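PDB 1VDW: fructose-bisphosphatase from Pyrococcus horikoshii, which probably hydrolyses fructose 1,6-bisphosphate to fructose 6-phosphate and phosphate with the help of magnesium, as a homodimer of the inositol monophosphatase superfamily. Local coordinates for residues V81-P85 against P199-A203; D110-A114 against E126-G130; F115-P119 against A176-Y181; S150-K156 against D188-R194; A180-R184 against I208-A214. All coordinates share one frame; numbering follows the deposited sequence. Where two conformers were deposited one is given.

Contact 1 of 5, residues V81-P85 against P199-A203; sequences VVVDP and PTDIA
Val82 drives its CG1 methyl against the first turn of helix 199-211 and packs the middle of the strand against it. The methyl lies 3.6 Å from the CB of Ala203 and equally close to the CA of Thr200. With CG1 anti to the backbone nitrogen (chi1 179°), the branch reaches straight across to the helix. Thr200 adds a second apolar touch, its CG2 methyl 3.9 Å from Val82 CG1, while its CB rests 3.6 Å from the carbonyl oxygen of Val83.

No direct hydrogen bond joins the segments; water does that work. One molecule donates to Val82 O and, at 2.8 Å, to Thr200 O. A second lies within hydrogen-bonding distance of Asp84 OD2 and Asp201 O.

The charged part is the pair of aspartates. Asp84 OD2 and Asp201 OD1 come within 3.3 Å, two acceptors facing each other with their carboxylate planes 56° apart. Such closeness would be costly for two bare anions, but both residues are predicted ligands of the catalytic magnesium, along with Glu68, Leu86 and Asp87, and a cation would be expected to ease it. Asp201 OD2 is held by the backbone N of Arg198, which helps fix that carboxylate at the start of the helix.

Residues 81-84 run nearly perpendicular to helix residues 199-203, at 95°, and strand 79-84 lies between strands 64-67 and 100-107 of the large mixed sheet. Val81 and Val83 turn to helix 45-60, whereas Ala203 also packs on Ala104.

Contact 2 of 5, residues D110-A114 against E126-G130; sequences DPIYA and EGIPG
Tyr113 reaches along the neighbouring strand to Glu126, and its side chain can be followed outward atom by atom. CB leads away from segment 126-130, but with CG anti to the backbone nitrogen (chi1 177°) the ring turns back so that its CD1/CE1 edge and OH run alongside Ile128 and Glu126. CD1 comes to 4.1 Å from CG1 of Ile128, which sits at the ring edge, and also nears the carbonyl oxygen of Gly127. CE1 is next, 3.5 Å from Glu126 OE1 and a little farther from the CB of that residue. At the tip, the hydroxyl OH donates to Glu126 OE1 over 2.7 Å. The carboxylate oxygen lies in the plane of the ring and accepts through its anti lone pair, while the carboxylate itself stands almost perpendicular to the ring, at 86°. A salt bridge from Arg7 of helix 3-20 to OE2 holds the other oxygen, so both oxygens of this buried carboxylate are gripped.

The strands form the antiparallel beta hairpin 110-118/123-128. Ala114 and Gly127 are a hydrogen-bonded pair in it: Ala114 N reaches Gly127 O at 3.0 Å, and Gly127 N returns to Ala114 O at 2.8 Å with an angle of 162° at the hydrogen. On the opposite edge of strand 110-118, Ile112 and Tyr113 both face Ile105, a classic beta bulge.

Toward Pro111 and Pro129, no direct hydrogen bond joins the two segments. Pro129, which has no N-H to give, lays its CG 3.4 Å from Pro111 O, and a water bridges Ile112 O, at 2.7 Å, to Pro129 O.

Contact 3 of 5, residues F115-P119 against A176-Y181; sequences FIYEP and ALELAY
The contact belongs to the packing of a helix layer on the large mixed sheet, in the layered alpha/beta fold of the inositol monophosphatase family: residues 115-118 of strand 110-118 cross residues 176-181 of helix 175-184 at 105°. Ile116 and Glu118, two residues apart on the strand, both point at the helix.

Ile116 does the apolar part. Its CD1 methyl reaches in beside the helix backbone, 3.4 Å from Ala176 O, and touches the CB atoms of Ala176 and Ala180. The other branch, CG2, meets Leu177 CD2 at 4.1 Å. That leucine methyl is shared, for it also lies 3.6 Å from the CG of Glu118.

Glu118 stands fully extended, which carries its carboxylate past Leu177 to the Tyr181 hydroxyl. Tyr181 OH donates to Glu118 OE2 over a short 2.6 Å, reaching the oxygen on its syn side but 31° out of the carboxylate plane. Ring and carboxylate are turned 43° from each other. The second oxygen, OE1, sits in plane at the ring edge and is taken by Arg123 in a salt bridge and by the hydroxyl of Tyr125, which probably offsets the buried charge.

Near the N-terminal end of the helix, Ala176 N bonds to Asp87, a predicted magnesium ligand. Leu177 and Ile116 also lean on Ala100 of the adjacent strand 100-107, Ala180 and Tyr181 rest on Tyr125 of strand 123-128, and Pro97 of the second subunit packs on Glu118 and Tyr181.

Contact 4 of 5, residues S150-K156 against D188-R194; sequences SISFYTK and DAVVDIR
Strands 150-154 and 189-193 run parallel, 11° apart, in register from Ser152 with Val190 to Tyr154 with Asp192, through bonds such as Ser152 N to Ala189 O (2.9 Å). At the start, Asp188 closes a ring with Ser150: its N donates to Ser150 O, and its OD2 takes Ser150 N at 2.8 Å through the anti lone pair. Arg143 forms a salt bridge with that same OD2.

On the face of Ile151 and Phe153, Phe153 lies beside Val191, CD1 to CG1 3.8 Å, and Ile151 CG2 touches Ala189 CB; helices 160-164 and 242-250 cover it.

The other face is richer in polar groups. Asp192 OD2 lies over one face of the Tyr154 ring at its CG rim, 3.6 Å from Tyr154 CG, the two planes nearly parallel (8°). Arg194, bent at chi3, folds back so that NE and NH2 grip Asp192 side-on, NH2 to OD2 2.8 Å, and its guanidinium face settles over Tyr154 CD1, with CZ 3.4 Å away and planes 32° apart. Asp192 OD1 also accepts from Arg194 N, an Asx turn where the chain turns a corner at Arg194. The Tyr154 hydroxyl is bonded to Glu178 of helix 175-184.

The two are central parallel neighbours in the five-stranded mixed sheet, with helices on both faces; strand 168-170, helix 175-184 and strand 189-193 form a beta-alpha-beta crossover that steps across 150-154.

Contact 5 of 5, residues A180-R184 against I208-A214; sequences AYLAR and IAREAGA
Ala183 points its CB straight at helix 199-211, and round this one methyl the two helices meet in an alanine-rich helix-helix interface within the inositol monophosphatase fold. The methyl is set down on the backbone of the other helix, 3.8 Å from Ala209 CA, with three side chains about it: Ile208 CG2 and Ala212 CB, each at 3.9 Å, and Ala209 CB a little farther. The small side chains let the backbones come close, the CA atoms of Ala183 and Ala209 lying 4.3 Å apart.

Ile208 also aims at the neighbouring helix. Its CG2 branch, anti to the backbone nitrogen, is the one that touches Ala183, leaving CD1 to run on toward Ile116 of strand 110-118. Leu182 comes in from the flank instead: with chi1 at 168° and chi2 at 65°, CD2 is brought to 3.9 Å from Ala214 CB and within a loose 4.4 Å of Ala209 CB.

Helix 199-211 ends here in a Schellman motif. Gly213, at a positive phi of 109°, turns the chain, with Gly213 N bonded to Arg210 O and Ala214 N to Ala209 O, so that Ala214 is brought round to face Leu182. Strand 138-140 lies beside Ala183 through Ile140, and Arg184 reaches Asn94 of the second subunit. Just before the glycine, Ala212 CB sits 3.3 Å from the carbonyl oxygen of Ala183.

All five contacts are largely buried; contact 4 alone has an exposed touching residue, Lys156, while contacts 1 and 3 lie deepest, their centres about 7 and 6 Å from the centre of the chain. Contacts 1, 2 and 3 reach the large sheet, contacts 2 and 3 sharing strand 110-118. Helix 175-184 serves both contacts 3 and 5, and its Glu178 bonds to Tyr154 and Ser152 of contact 4. Helix 199-211 starts in contact 1 and ends in contact 5. Strand pairing dominates contacts 2 and 4, whereas contact 5 has no hydrogen bond across its segments and rests on small apolar side chains. Contact 1 carries predicted metal ligands; contacts 3, 4 and 5 touch the second subunit.

Contact 1 of 5, residues V81-P85 against P199-A203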
# COMPACT_ATOMS: atom_id res chain seq x y z
N VAL A 81 -26.16 -4.81 10.53
CA VAL A 81 -25.07 -4.62 9.58
C VAL A 81 -23.98 -3.80 10.27
O VAL A 81 -24.26 -2.75 10.86
CB VAL A 81 -25.57 -3.92 8.29
CG1 VAL A 81 -26.71 -4.72 7.68
CG2 VAL A 81 -26.02 -2.50 8.60
N VAL A 82 -22.75 -4.30 10.21
CA VAL A 82 -21.58 -3.65 10.82
C VAL A 82 -20.76 -3.17 9.63
O VAL A 82 -20.19 -3.98 8.89
CB VAL A 82 -20.79 -4.65 11.67
CG1 VAL A 82 -19.56 -3.98 12.28
CG2 VAL A 82 -21.68 -5.20 12.78
N VAL A 83 -20.69 -1.86 9.45
CA VAL A 83 -20.04 -1.31 8.28
C VAL A 83 -19.03 -0.18 8.45
O VAL A 83 -19.05 0.58 9.41
CB VAL A 83 -21.15 -0.82 7.30
CG1 VAL A 83 -21.99 0.25 7.97
CG2 VAL A 83 -20.54 -0.28 6.02
N ASP A 84 -18.12 -0.12 7.47
CA ASP A 84 -17.13 0.94 7.38
C ASP A 84 -17.37 1.44 5.95
O ASP A 84 -16.94 0.81 4.99
CB ASP A 84 -15.70 0.42 7.51
CG ASP A 84 -14.68 1.54 7.53
OD1 ASP A 84 -15.07 2.69 7.26
OD2 ASP A 84 -13.48 1.28 7.82
N PRO A 85 -18.07 2.57 5.80
CA PRO A 85 -18.38 3.16 4.50
C PRO A 85 -17.16 3.42 3.62
O PRO A 85 -17.23 3.33 2.39
CB PRO A 85 -19.11 4.46 4.87
CG PRO A 85 -19.75 4.12 6.17
CD PRO A 85 -18.66 3.37 6.89
N PRO A 199 -14.70 -2.55 15.99
CA PRO A 199 -15.33 -3.72 15.37
C PRO A 199 -15.78 -3.42 13.94
O PRO A 199 -15.75 -4.30 13.07
CB PRO A 199 -16.50 -4.02 16.30
CG PRO A 199 -15.97 -3.59 17.63
CD PRO A 199 -15.31 -2.27 17.31
N THR A 200 -16.20 -2.18 13.70
CA THR A 200 -16.66 -1.77 12.38
C THR A 200 -15.55 -1.84 11.32
O THR A 200 -15.82 -2.05 10.14
CB THR A 200 -17.21 -0.33 12.42
OG1 THR A 200 -16.28 0.53 13.09
CG2 THR A 200 -18.54 -0.29 13.17
N ASP A 201 -14.30 -1.68 11.76
CA ASP A 201 -13.17 -1.74 10.85
C ASP A 201 -12.85 -3.15 10.38
O ASP A 201 -12.46 -3.37 9.23
CB ASP A 201 -11.89 -1.21 11.51
CG ASP A 201 -11.95 0.27 11.83
OD1 ASP A 201 -12.42 1.05 10.98
OD2 ASP A 201 -11.49 0.64 12.94
N ILE A 202 -13.02 -4.11 11.29
CA ILE A 202 -12.64 -5.48 11.00
C ILE A 202 -13.71 -6.53 10.77
O ILE A 202 -13.39 -7.64 10.35
CB ILE A 202 -11.74 -6.02 12.13
CG1 ILE A 202 -12.53 -6.07 13.44
CG2 ILE A 202 -10.52 -5.12 12.31
CD1 ILE A 202 -11.82 -6.79 14.57
N ALA A 203 -14.97 -6.21 11.04
CA ALA A 203 -16.02 -7.20 10.91
C ALA A 203 -16.03 -8.00 9.61
O ALA A 203 -15.95 -9.23 9.64
CB ALA A 203 -17.38 -6.54 11.12
O HOH W 1 -17.07 -4.03 8.52
O HOH W 2 -12.83 -1.34 7.42

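Contact 2 of 5, residues D110-A114 against E126-G130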
# COMPACT_ATOMS: atom_id res chain seq x y z
N ASP A 110 -25.39 -13.90 14.55
CA ASP A 110 -24.68 -14.76 13.62
C ASP A 110 -24.36 -14.14 12.26
O ASP A 110 -25.24 -13.61 11.59
CB ASP A 110 -25.48 -16.04 13.41
CG ASP A 110 -24.71 -17.07 12.63
OD1 ASP A 110 -23.61 -17.44 13.09
OD2 ASP A 110 -25.21 -17.49 11.56
N PRO A 111 -23.10 -14.22 11.83
CA PRO A 111 -22.69 -13.65 10.55
C PRO A 111 -23.11 -14.55 9.38
O PRO A 111 -22.82 -15.75 9.36
CB PRO A 111 -21.17 -13.53 10.68
CG PRO A 111 -20.82 -14.62 11.64
CD PRO A 111 -21.97 -14.80 12.57
N ILE A 112 -23.84 -13.97 8.43
CA ILE A 112 -24.32 -14.74 7.29
C ILE A 112 -23.74 -14.29 5.95
O ILE A 112 -23.81 -15.03 4.97
CB ILE A 112 -25.86 -14.71 7.20
CG1 ILE A 112 -26.35 -13.26 7.13
CG2 ILE A 112 -26.47 -15.42 8.40
CD1 ILE A 112 -27.83 -13.12 6.81
N TYR A 113 -23.17 -13.10 5.92
CA TYR A 113 -22.60 -12.58 4.68
C TYR A 113 -21.76 -11.34 4.96
O TYR A 113 -22.08 -10.56 5.85
CB TYR A 113 -23.72 -12.20 3.71
CG TYR A 113 -23.25 -11.58 2.42
CD1 TYR A 113 -22.59 -12.33 1.45
CD2 TYR A 113 -23.48 -10.23 2.16
CE1 TYR A 113 -22.17 -11.76 0.25
CE2 TYR A 113 -23.07 -9.65 0.97
CZ TYR A 113 -22.42 -10.42 0.02
OH TYR A 113 -22.02 -9.83 -1.16
N ALA A 114 -20.69 -11.19 4.19
CA ALA A 114 -19.84 -10.03 4.32
C ALA A 114 -19.18 -9.77 2.98
O ALA A 114 -18.95 -10.70 2.20
CB ALA A 114 -18.78 -10.25 5.39
N GLU A 126 -16.12 -11.58 -1.11
CA GLU A 126 -17.32 -11.98 -0.40
C GLU A 126 -17.03 -13.15 0.53
O GLU A 126 -16.24 -14.04 0.21
CB GLU A 126 -18.42 -12.38 -1.38
CG GLU A 126 -18.89 -11.26 -2.28
CD GLU A 126 -19.93 -11.73 -3.28
OE1 GLU A 126 -21.14 -11.49 -3.04
OE2 GLU A 126 -19.54 -12.34 -4.28
N GLY A 127 -17.69 -13.13 1.68
CA GLY A 127 -17.53 -14.20 2.65
C GLY A 127 -18.91 -14.73 2.98
O GLY A 127 -19.79 -13.97 3.36
N ILE A 128 -19.09 -16.03 2.80
CA ILE A 128 -20.36 -16.67 3.09
C ILE A 128 -20.09 -17.83 4.03
O ILE A 128 -19.70 -18.91 3.59
CB ILE A 128 -21.02 -17.20 1.80
CG1 ILE A 128 -21.13 -16.07 0.77
CG2 ILE A 128 -22.40 -17.77 2.12
CD1 ILE A 128 -21.61 -16.52 -0.61
N PRO A 129 -20.26 -17.60 5.34
CA PRO A 129 -20.03 -18.66 6.32
C PRO A 129 -20.78 -19.93 5.96
O PRO A 129 -21.98 -19.90 5.66
CB PRO A 129 -20.52 -18.03 7.62
CG PRO A 129 -20.18 -16.58 7.42
CD PRO A 129 -20.65 -16.34 6.00
N GLY A 130 -20.07 -21.06 5.98
CA GLY A 130 -20.70 -22.32 5.65
C GLY A 130 -20.64 -22.65 4.17
O GLY A 130 -21.05 -23.74 3.76
O HOH W 3 -24.26 -17.66 5.43

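Contact 3 of 5, residues F115-P119 against A176-Y181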
# COMPACT_ATOMS: atom_id res chain seq x y z
N PHE A 115 -18.89 -8.51 2.70
CA PHE A 115 -18.20 -8.18 1.47
C PHE A 115 -17.29 -7.00 1.70
O PHE A 115 -17.50 -6.18 2.60
CB PHE A 115 -19.18 -7.90 0.30
CG PHE A 115 -19.79 -6.52 0.31
CD1 PHE A 115 -19.11 -5.43 -0.23
CD2 PHE A 115 -21.07 -6.32 0.82
CE1 PHE A 115 -19.70 -4.16 -0.27
CE2 PHE A 115 -21.67 -5.06 0.78
CZ PHE A 115 -20.98 -3.98 0.23
N ILE A 116 -16.23 -6.97 0.90
CA ILE A 116 -15.28 -5.88 0.91
C ILE A 116 -15.09 -5.53 -0.56
O ILE A 116 -14.77 -6.40 -1.38
CB ILE A 116 -13.92 -6.30 1.52
CG1 ILE A 116 -14.08 -6.48 3.04
CG2 ILE A 116 -12.84 -5.24 1.23
CD1 ILE A 116 -12.88 -7.13 3.71
N TYR A 117 -15.29 -4.26 -0.88
CA TYR A 117 -15.15 -3.75 -2.24
C TYR A 117 -13.86 -2.95 -2.35
O TYR A 117 -13.69 -1.94 -1.66
CB TYR A 117 -16.36 -2.87 -2.61
CG TYR A 117 -16.27 -2.19 -3.96
CD1 TYR A 117 -15.84 -2.89 -5.08
CD2 TYR A 117 -16.63 -0.85 -4.12
CE1 TYR A 117 -15.77 -2.28 -6.34
CE2 TYR A 117 -16.56 -0.23 -5.37
CZ TYR A 117 -16.13 -0.95 -6.47
OH TYR A 117 -16.05 -0.35 -7.70
N GLU A 118 -12.94 -3.40 -3.20
CA GLU A 118 -11.65 -2.74 -3.41
C GLU A 118 -11.80 -2.12 -4.81
O GLU A 118 -11.43 -2.72 -5.82
CB GLU A 118 -10.54 -3.79 -3.37
CG GLU A 118 -9.16 -3.21 -3.59
CD GLU A 118 -8.03 -4.22 -3.52
OE1 GLU A 118 -8.28 -5.45 -3.57
OE2 GLU A 118 -6.86 -3.78 -3.45
N PRO A 119 -12.33 -0.89 -4.88
CA PRO A 119 -12.56 -0.21 -6.15
C PRO A 119 -11.45 0.03 -7.15
O PRO A 119 -11.68 -0.11 -8.35
CB PRO A 119 -13.21 1.11 -5.71
CG PRO A 119 -12.58 1.37 -4.42
CD PRO A 119 -12.61 0.02 -3.75
N ALA A 176 -9.27 -3.48 6.19
CA ALA A 176 -10.19 -4.36 5.49
C ALA A 176 -9.47 -5.02 4.32
O ALA A 176 -9.63 -6.22 4.08
CB ALA A 176 -11.41 -3.59 4.98
N LEU A 177 -8.69 -4.24 3.59
CA LEU A 177 -7.95 -4.80 2.46
C LEU A 177 -6.86 -5.74 2.93
O LEU A 177 -6.61 -6.76 2.30
CB LEU A 177 -7.32 -3.69 1.61
CG LEU A 177 -8.30 -2.83 0.82
CD1 LEU A 177 -7.51 -1.87 -0.04
CD2 LEU A 177 -9.21 -3.70 -0.04
N GLU A 178 -6.21 -5.40 4.03
CA GLU A 178 -5.14 -6.27 4.50
C GLU A 178 -5.71 -7.62 4.90
O GLU A 178 -5.11 -8.66 4.61
CB GLU A 178 -4.35 -5.55 5.59
CG GLU A 178 -3.46 -4.49 4.94
CD GLU A 178 -3.01 -3.37 5.86
OE1 GLU A 178 -3.89 -2.65 6.38
OE2 GLU A 178 -1.79 -3.20 6.03
N LEU A 179 -6.88 -7.63 5.52
CA LEU A 179 -7.53 -8.89 5.89
C LEU A 179 -7.99 -9.63 4.62
O LEU A 179 -7.91 -10.85 4.55
CB LEU A 179 -8.70 -8.62 6.83
CG LEU A 179 -8.27 -8.25 8.25
CD1 LEU A 179 -9.45 -7.69 9.02
CD2 LEU A 179 -7.70 -9.49 8.95
N ALA A 180 -8.47 -8.89 3.62
CA ALA A 180 -8.90 -9.50 2.37
C ALA A 180 -7.69 -10.12 1.67
O ALA A 180 -7.79 -11.18 1.05
CB ALA A 180 -9.56 -8.45 1.47
N TYR A 181 -6.55 -9.44 1.76
CA TYR A 181 -5.33 -9.95 1.14
C TYR A 181 -4.91 -11.24 1.82
O TYR A 181 -4.47 -12.18 1.16
CB TYR A 181 -4.20 -8.92 1.24
CG TYR A 181 -4.36 -7.70 0.34
CD1 TYR A 181 -5.41 -7.59 -0.57
CD2 TYR A 181 -3.45 -6.65 0.43
CE1 TYR A 181 -5.56 -6.45 -1.38
CE2 TYR A 181 -3.59 -5.52 -0.37
CZ TYR A 181 -4.64 -5.42 -1.26
OH TYR A 181 -4.75 -4.28 -2.02

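Contact 4 of 5, residues S150-K156 against D188-R194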
# COMPACT_ATOMS: atom_id res chain seq x y z
N SER A 150 5.15 -12.87 5.06
CA SER A 150 4.94 -11.49 4.65
C SER A 150 3.70 -11.10 5.43
O SER A 150 2.67 -11.78 5.33
CB SER A 150 4.66 -11.40 3.15
OG SER A 150 5.78 -11.83 2.40
N ILE A 151 3.77 -10.03 6.20
CA ILE A 151 2.64 -9.64 7.02
C ILE A 151 2.30 -8.17 7.00
O ILE A 151 3.12 -7.34 6.61
CB ILE A 151 2.88 -10.02 8.52
CG1 ILE A 151 3.91 -9.07 9.15
CG2 ILE A 151 3.38 -11.46 8.61
CD1 ILE A 151 3.99 -9.16 10.67
N SER A 152 1.07 -7.86 7.40
CA SER A 152 0.65 -6.48 7.60
C SER A 152 0.93 -6.29 9.09
O SER A 152 0.63 -7.18 9.90
CB SER A 152 -0.84 -6.32 7.28
OG SER A 152 -1.37 -5.13 7.84
N PHE A 153 1.51 -5.15 9.45
CA PHE A 153 1.88 -4.91 10.84
C PHE A 153 1.66 -3.47 11.28
O PHE A 153 2.15 -2.54 10.64
CB PHE A 153 3.35 -5.32 11.02
CG PHE A 153 3.87 -5.21 12.44
CD1 PHE A 153 3.09 -5.58 13.53
CD2 PHE A 153 5.19 -4.82 12.66
CE1 PHE A 153 3.61 -5.56 14.82
CE2 PHE A 153 5.72 -4.79 13.95
CZ PHE A 153 4.93 -5.16 15.03
N TYR A 154 0.91 -3.32 12.37
CA TYR A 154 0.61 -2.02 12.97
C TYR A 154 0.89 -2.11 14.47
O TYR A 154 0.37 -2.99 15.16
CB TYR A 154 -0.87 -1.65 12.83
CG TYR A 154 -1.38 -1.39 11.44
CD1 TYR A 154 -1.61 -0.09 10.99
CD2 TYR A 154 -1.73 -2.44 10.60
CE1 TYR A 154 -2.18 0.16 9.75
CE2 TYR A 154 -2.30 -2.20 9.36
CZ TYR A 154 -2.53 -0.90 8.95
OH TYR A 154 -3.12 -0.65 7.74
N THR A 155 1.70 -1.19 14.98
CA THR A 155 2.00 -1.14 16.41
C THR A 155 2.41 0.27 16.79
O THR A 155 2.85 1.05 15.95
CB THR A 155 3.14 -2.10 16.80
OG1 THR A 155 3.35 -2.04 18.22
CG2 THR A 155 4.43 -1.72 16.08
N LYS A 156 2.24 0.60 18.06
CA LYS A 156 2.60 1.92 18.57
C LYS A 156 3.95 1.81 19.26
O LYS A 156 4.60 2.81 19.57
CB LYS A 156 1.56 2.40 19.58
CG LYS A 156 0.16 2.60 19.02
CD LYS A 156 -0.05 4.01 18.48
CE LYS A 156 0.87 4.33 17.31
NZ LYS A 156 0.69 5.73 16.84
N ASP A 188 0.60 -13.57 4.81
CA ASP A 188 0.51 -14.71 5.72
C ASP A 188 -0.14 -14.33 7.04
O ASP A 188 -0.67 -15.19 7.74
CB ASP A 188 1.91 -15.27 5.98
CG ASP A 188 2.58 -15.74 4.71
OD1 ASP A 188 2.16 -16.78 4.16
OD2 ASP A 188 3.53 -15.06 4.27
N ALA A 189 -0.08 -13.05 7.39
CA ALA A 189 -0.68 -12.58 8.64
C ALA A 189 -0.96 -11.09 8.62
O ALA A 189 -0.39 -10.34 7.81
CB ALA A 189 0.24 -12.92 9.83
N VAL A 190 -1.87 -10.67 9.50
CA VAL A 190 -2.25 -9.27 9.68
C VAL A 190 -2.20 -9.08 11.19
O VAL A 190 -2.91 -9.76 11.94
CB VAL A 190 -3.67 -8.98 9.16
CG1 VAL A 190 -4.05 -7.54 9.48
CG2 VAL A 190 -3.73 -9.21 7.66
N VAL A 191 -1.36 -8.15 11.62
CA VAL A 191 -1.16 -7.89 13.03
C VAL A 191 -1.37 -6.42 13.34
O VAL A 191 -0.67 -5.56 12.82
CB VAL A 191 0.28 -8.27 13.44
CG1 VAL A 191 0.50 -8.04 14.93
CG2 VAL A 191 0.56 -9.72 13.07
N ASP A 192 -2.36 -6.13 14.18
CA ASP A 192 -2.62 -4.75 14.57
C ASP A 192 -2.82 -4.75 16.08
O ASP A 192 -3.84 -5.22 16.59
CB ASP A 192 -3.87 -4.20 13.89
CG ASP A 192 -4.03 -2.69 14.08
OD1 ASP A 192 -3.70 -2.18 15.17
OD2 ASP A 192 -4.50 -2.03 13.13
N ILE A 193 -1.83 -4.21 16.79
CA ILE A 193 -1.87 -4.18 18.24
C ILE A 193 -1.82 -2.76 18.79
O ILE A 193 -1.29 -2.52 19.87
CB ILE A 193 -0.71 -5.03 18.82
CG1 ILE A 193 0.64 -4.53 18.30
CG2 ILE A 193 -0.90 -6.49 18.43
CD1 ILE A 193 1.84 -5.30 18.83
N ARG A 194 -2.40 -1.83 18.04
CA ARG A 194 -2.43 -0.42 18.42
C ARG A 194 -3.54 -0.05 19.41
O ARG A 194 -3.55 1.07 19.92
CB ARG A 194 -2.63 0.46 17.18
CG ARG A 194 -1.55 0.39 16.13
CD ARG A 194 -1.95 1.23 14.93
NE ARG A 194 -3.09 0.66 14.22
CZ ARG A 194 -3.75 1.28 13.24
NH1 ARG A 194 -3.39 2.50 12.86
NH2 ARG A 194 -4.75 0.68 12.62
O HOH W 4 0.76 -0.64 20.25

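Contact 5 of 5, residues A180-R184 against I208-A214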
# COMPACT_ATOMS: atom_id res chain seq x y z
N ALA A 180 -8.47 -8.89 3.62
CA ALA A 180 -8.90 -9.50 2.37
C ALA A 180 -7.69 -10.12 1.67
O ALA A 180 -7.79 -11.18 1.05
CB ALA A 180 -9.56 -8.45 1.47
N TYR A 181 -6.55 -9.44 1.76
CA TYR A 181 -5.33 -9.95 1.14
C TYR A 181 -4.91 -11.24 1.82
O TYR A 181 -4.47 -12.18 1.16
CB TYR A 181 -4.20 -8.92 1.24
CG TYR A 181 -4.36 -7.70 0.34
CD1 TYR A 181 -5.41 -7.59 -0.57
CD2 TYR A 181 -3.45 -6.65 0.43
CE1 TYR A 181 -5.56 -6.45 -1.38
CE2 TYR A 181 -3.59 -5.52 -0.37
CZ TYR A 181 -4.64 -5.42 -1.26
OH TYR A 181 -4.75 -4.28 -2.02
N LEU A 182 -5.05 -11.29 3.14
CA LEU A 182 -4.74 -12.51 3.88
C LEU A 182 -5.67 -13.62 3.39
O LEU A 182 -5.24 -14.75 3.14
CB LEU A 182 -4.96 -12.28 5.37
CG LEU A 182 -4.97 -13.51 6.28
CD1 LEU A 182 -3.60 -14.18 6.28
CD2 LEU A 182 -5.36 -13.09 7.69
N ALA A 183 -6.95 -13.28 3.22
CA ALA A 183 -7.96 -14.24 2.79
C ALA A 183 -7.68 -14.88 1.44
O ALA A 183 -8.04 -16.04 1.22
CB ALA A 183 -9.32 -13.57 2.78
N ARG A 184 -7.05 -14.15 0.52
CA ARG A 184 -6.79 -14.74 -0.79
C ARG A 184 -5.35 -15.19 -1.00
O ARG A 184 -4.98 -15.62 -2.09
CB ARG A 184 -7.21 -13.77 -1.91
CG ARG A 184 -6.40 -12.50 -2.01
CD ARG A 184 -6.83 -11.69 -3.24
NE ARG A 184 -6.13 -10.41 -3.32
CZ ARG A 184 -4.87 -10.27 -3.72
NH1 ARG A 184 -4.16 -11.32 -4.09
NH2 ARG A 184 -4.30 -9.07 -3.70
N ILE A 208 -14.60 -12.80 6.21
CA ILE A 208 -14.04 -13.28 4.96
C ILE A 208 -12.75 -14.08 5.16
O ILE A 208 -12.59 -15.15 4.57
CB ILE A 208 -13.82 -12.09 4.00
CG1 ILE A 208 -15.18 -11.52 3.60
CG2 ILE A 208 -13.03 -12.53 2.77
CD1 ILE A 208 -15.12 -10.18 2.91
N ALA A 209 -11.85 -13.57 5.99
CA ALA A 209 -10.60 -14.28 6.24
C ALA A 209 -10.85 -15.62 6.92
O ALA A 209 -10.25 -16.63 6.56
CB ALA A 209 -9.67 -13.42 7.08
N ARG A 210 -11.75 -15.64 7.90
CA ARG A 210 -12.05 -16.89 8.60
C ARG A 210 -12.60 -17.95 7.67
O ARG A 210 -12.15 -19.09 7.69
CB ARG A 210 -13.03 -16.65 9.74
CG ARG A 210 -12.36 -16.18 11.00
CD ARG A 210 -13.35 -15.88 12.09
NE ARG A 210 -12.66 -15.70 13.36
CZ ARG A 210 -13.17 -15.10 14.42
NH1 ARG A 210 -14.40 -14.61 14.38
NH2 ARG A 210 -12.44 -14.98 15.52
N GLU A 211 -13.57 -17.59 6.84
CA GLU A 211 -14.14 -18.57 5.93
C GLU A 211 -13.09 -19.06 4.93
O GLU A 211 -13.18 -20.17 4.43
CB GLU A 211 -15.36 -17.99 5.21
CG GLU A 211 -16.09 -18.96 4.28
CD GLU A 211 -16.48 -20.28 4.94
OE1 GLU A 211 -16.94 -20.26 6.10
OE2 GLU A 211 -16.35 -21.33 4.28
N ALA A 212 -12.09 -18.22 4.67
CA ALA A 212 -11.01 -18.58 3.75
C ALA A 212 -9.96 -19.46 4.42
O ALA A 212 -9.00 -19.89 3.77
CB ALA A 212 -10.36 -17.31 3.19
N GLY A 213 -10.12 -19.71 5.71
CA GLY A 213 -9.19 -20.57 6.43
C GLY A 213 -8.26 -19.89 7.43
O GLY A 213 -7.43 -20.55 8.05
N ALA A 214 -8.38 -18.58 7.59
CA ALA A 214 -7.52 -17.87 8.53
C ALA A 214 -7.96 -18.04 9.98
O ALA A 214 -9.12 -18.31 10.26
CB ALA A 214 -7.48 -16.38 8.19